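Local coordinates for protein ribosomal RNA small subunit methyltransferase E (Legionella pneumophila, PDB 5O95) that probably methylates N3 of a specific uridine in 16S ribosomal RNA, using S-adenosyl-L-methionine as the methyl donor, at residues 46-52 with 147-151. Sequence-based numbering, arbitrary orientation.
Sequences FNGDNKE and RNQIP
N148 O reaches into the turn between strands 42-46 and 51-61, accepting a hydrogen bond from N50 N (3.0 Å, N-H...O 161°), while G48 CA lies closest to Q149 CA. G48 O receives a CA-H...O contact from Q149 CA, and a water links it to I150 N. The turn is itself shaped by an Asx turn, in which N47 OD1 accepts from D49 N.

The N148 amide touches F46 through OD1 and E52 through ND2. Its ND2 donates to E52 OE2 (2.9 Å), on the anti side of the carboxylate and nearly within the amide plane; carboxylate and amide stand almost perpendicular (88°). OD1 of the same amide sits 3.3 Å from F46 CB and accepts from NH2 of R8, which also makes a cation-pi contact with F46, while ND2 also donates to V75 O, so both ends of this buried amide are held and its rotation is fixed. E52 OE2 additionally forms a salt bridge with R77. With CG set between its backbone N and carbonyl carbon (chi1 63°), F46 turns its ring toward 147-151: R147 O lies over one face, 3.5 Å from CE2, and I150 CD1 meets the edge. The extended Q149 side chain crosses N50 at a slant, and its OE1 takes a bond from N50 ND2 (2.9 Å), lying close to the N50 amide plane; a second water joins N50 OD1 to N148 N.

The contact docks the PUA-type sheet onto the SPOUT methyltransferase domain: the turn meets the loop joining helix 124-145 to strand 152-158, an outermost strand of the parallel sheet within the chain. F46 also packs on E143 and I150 on I138, both of that helix, while the R147 guanidinium forms a salt bridge with E78, and R147 packs on R223 of the second subunit.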
ATOM      1  N   PHE B  46      17.274   9.436 -16.830  1.00 15.74           N
ATOM      2  CA  PHE B  46      17.506  10.372 -15.746  1.00 16.99           C
ATOM      3  C   PHE B  46      18.693   9.869 -14.946  1.00 15.13           C
ATOM      4  O   PHE B  46      19.003   8.674 -14.949  1.00 14.41           O
ATOM      5  CB  PHE B  46      16.261  10.571 -14.868  1.00 14.71           C
ATOM      6  CG  PHE B  46      15.828   9.315 -14.160  1.00 14.80           C
ATOM      7  CD1 PHE B  46      15.095   8.360 -14.845  1.00 16.97           C
ATOM      8  CD2 PHE B  46      16.199   9.083 -12.843  1.00 13.38           C
ATOM      9  CE1 PHE B  46      14.697   7.175 -14.209  1.00 18.03           C
ATOM     10  CE2 PHE B  46      15.797   7.895 -12.198  1.00 14.98           C
ATOM     11  CZ  PHE B  46      15.073   6.948 -12.895  1.00 16.07           C
ATOM     12  N   ASN B  47      19.359  10.793 -14.255  1.00 16.19           N
ATOM     13  CA  ASN B  47      20.705  10.531 -13.753  1.00 14.36           C
ATOM     14  C   ASN B  47      20.808  10.512 -12.233  1.00 15.89           C
ATOM     15  O   ASN B  47      21.922  10.430 -11.692  1.00 18.65           O
ATOM     16  CB  ASN B  47      21.721  11.511 -14.365  1.00 13.33           C
ATOM     17  CG  ASN B  47      21.583  12.932 -13.832  1.00 16.94           C
ATOM     18  OD1 ASN B  47      20.589  13.290 -13.190  1.00 14.82           O
ATOM     19  ND2 ASN B  47      22.575  13.777 -14.158  1.00 17.55           N
ATOM     20  N   GLY B  48      19.674  10.514 -11.525  1.00 16.44           N
ATOM     21  CA  GLY B  48      19.697  10.588 -10.082  1.00 17.59           C
ATOM     22  C   GLY B  48      19.987  11.955  -9.519  1.00 15.92           C
ATOM     23  O   GLY B  48      20.038  12.104  -8.300  1.00 18.62           O
ATOM     24  N   ASP B  49      20.186  12.965 -10.366  1.00 15.45           N
ATOM     25  CA  ASP B  49      20.436  14.320  -9.916  1.00 15.18           C
ATOM     26  C   ASP B  49      19.416  15.275 -10.534  1.00 15.40           C
ATOM     27  O   ASP B  49      19.714  16.438 -10.810  1.00 17.42           O
ATOM     28  CB  ASP B  49      21.870  14.739 -10.246  1.00 16.88           C
ATOM     29  CG  ASP B  49      22.317  15.979  -9.489  1.00 21.73           C
ATOM     30  OD1 ASP B  49      21.848  16.217  -8.350  1.00 26.75           O
ATOM     31  OD2 ASP B  49      23.148  16.721 -10.051  1.00 27.55           O
ATOM     32  N   ASN B  50      18.184  14.778 -10.735  1.00 14.88           N
ATOM     33  CA  ASN B  50      17.055  15.617 -11.150  1.00 14.99           C
ATOM     34  C   ASN B  50      17.253  16.247 -12.529  1.00 15.84           C
ATOM     35  O   ASN B  50      16.771  17.361 -12.797  1.00 16.51           O
ATOM     36  CB  ASN B  50      16.701  16.622 -10.059  1.00 15.64           C
ATOM     37  CG  ASN B  50      16.291  15.915  -8.788  1.00 17.31           C
ATOM     38  OD1 ASN B  50      15.363  15.120  -8.812  1.00 20.11           O
ATOM     39  ND2 ASN B  50      17.015  16.157  -7.689  1.00 20.39           N
ATOM     40  N   LYS B  51      17.949  15.538 -13.414  0.55 16.84           N
ATOM     41  CA  LYS B  51      17.996  15.886 -14.827  0.55 13.82           C
ATOM     42  C   LYS B  51      17.370  14.761 -15.637  0.55 15.89           C
ATOM     43  O   LYS B  51      17.628  13.580 -15.373  0.55 17.81           O
ATOM     44  CB  LYS B  51      19.429  16.124 -15.300  0.55 15.24           C
ATOM     45  CG  LYS B  51      20.043  17.371 -14.696  0.55 20.37           C
ATOM     46  CD  LYS B  51      21.487  17.553 -15.157  0.55 20.25           C
ATOM     47  CE  LYS B  51      22.152  18.693 -14.410  0.55 25.49           C
ATOM     48  NZ  LYS B  51      23.582  18.817 -14.799  0.55 27.15           N
ATOM     49  N   GLU B  52      16.563  15.136 -16.625  1.00 16.83           N
ATOM     50  CA  GLU B  52      15.960  14.206 -17.573  1.00 14.01           C
ATOM     51  C   GLU B  52      16.576  14.448 -18.943  1.00 19.91           C
ATOM     52  O   GLU B  52      16.696  15.599 -19.377  1.00 20.17           O
ATOM     53  CB  GLU B  52      14.445  14.403 -17.651  1.00 16.69           C
ATOM     54  CG  GLU B  52      13.705  13.781 -16.461  1.00 13.26           C
ATOM     55  CD  GLU B  52      12.206  13.935 -16.570  1.00 21.53           C
ATOM     56  OE1 GLU B  52      11.680  14.359 -17.620  1.00 20.94           O
ATOM     57  OE2 GLU B  52      11.520  13.593 -15.586  1.00 20.25           O
ATOM     58  N   ARG B 147      10.416   9.956 -10.135  1.00 15.43           N
ATOM     59  CA  ARG B 147      11.476  10.570  -9.343  1.00 13.77           C
ATOM     60  C   ARG B 147      12.770  10.497 -10.120  1.00 14.46           C
ATOM     61  O   ARG B 147      13.118   9.444 -10.664  1.00 14.34           O
ATOM     62  CB  ARG B 147      11.695   9.786  -8.047  1.00 14.87           C
ATOM     63  CG  ARG B 147      10.616  10.092  -7.051  1.00 22.13           C
ATOM     64  CD  ARG B 147      10.846   9.257  -5.804  1.00 17.33           C
ATOM     65  NE  ARG B 147      11.903   9.857  -4.992  1.00 17.51           N
ATOM     66  CZ  ARG B 147      12.229   9.466  -3.769  1.00 15.02           C
ATOM     67  NH1 ARG B 147      11.541   8.476  -3.191  1.00 14.41           N
ATOM     68  NH2 ARG B 147      13.200  10.085  -3.101  1.00 17.28           N
ATOM     69  N   ASN B 148      13.493  11.613 -10.127  1.00 16.29           N
ATOM     70  CA  ASN B 148      14.772  11.699 -10.823  1.00 12.78           C
ATOM     71  C   ASN B 148      15.949  11.737  -9.870  1.00 17.31           C
ATOM     72  O   ASN B 148      17.089  12.019 -10.287  1.00 14.96           O
ATOM     73  CB  ASN B 148      14.774  12.895 -11.771  1.00 11.18           C
ATOM     74  CG  ASN B 148      13.731  12.757 -12.844  1.00 15.05           C
ATOM     75  OD1 ASN B 148      13.568  11.692 -13.400  1.00 14.51           O
ATOM     76  ND2 ASN B 148      13.020  13.841 -13.143  1.00 15.54           N
ATOM     77  N   GLN B 149      15.704  11.359  -8.622  1.00 17.30           N
ATOM     78  CA  GLN B 149      16.697  11.234  -7.580  1.00 15.01           C
ATOM     79  C   GLN B 149      16.349   9.932  -6.892  1.00 14.59           C
ATOM     80  O   GLN B 149      15.166   9.651  -6.684  1.00 15.71           O
ATOM     81  CB  GLN B 149      16.561  12.391  -6.596  1.00 15.93           C
ATOM     82  CG  GLN B 149      17.570  12.421  -5.480  1.00 21.18           C
ATOM     83  CD  GLN B 149      17.500  13.705  -4.660  1.00 25.26           C
ATOM     84  OE1 GLN B 149      17.111  14.774  -5.153  1.00 22.45           O
ATOM     85  NE2 GLN B 149      17.885  13.607  -3.393  1.00 29.56           N
ATOM     86  N   ILE B 150      17.368   9.136  -6.574  1.00 15.55           N
ATOM     87  CA  ILE B 150      17.181   7.827  -5.956  1.00 16.69           C
ATOM     88  C   ILE B 150      17.220   7.985  -4.440  1.00 13.49           C
ATOM     89  O   ILE B 150      18.138   8.620  -3.923  1.00 18.15           O
ATOM     90  CB  ILE B 150      18.305   6.865  -6.379  1.00 17.14           C
ATOM     91  CG1 ILE B 150      18.534   6.914  -7.895  1.00 21.49           C
ATOM     92  CG2 ILE B 150      18.002   5.441  -5.848  1.00 16.81           C
ATOM     93  CD1 ILE B 150      17.334   6.523  -8.718  1.00 21.17           C
ATOM     94  N   PRO B 151      16.246   7.427  -3.695  1.00 14.54           N
ATOM     95  CA  PRO B 151      16.324   7.463  -2.230  1.00 17.87           C
ATOM     96  C   PRO B 151      17.625   6.837  -1.763  1.00 17.85           C
ATOM     97  O   PRO B 151      18.155   5.927  -2.395  1.00 19.29           O
ATOM     98  CB  PRO B 151      15.135   6.593  -1.771  1.00 17.02           C
ATOM     99  CG  PRO B 151      14.311   6.298  -2.954  1.00 20.51           C
ATOM    100  CD  PRO B 151      15.045   6.767  -4.212  1.00 15.86           C
TER
HETATM  101  O   HOH W   1      20.131   9.947  -6.633  1.00 21.39           O
HETATM  102  O   HOH W   2      13.086  13.894  -8.416  1.00 16.89           O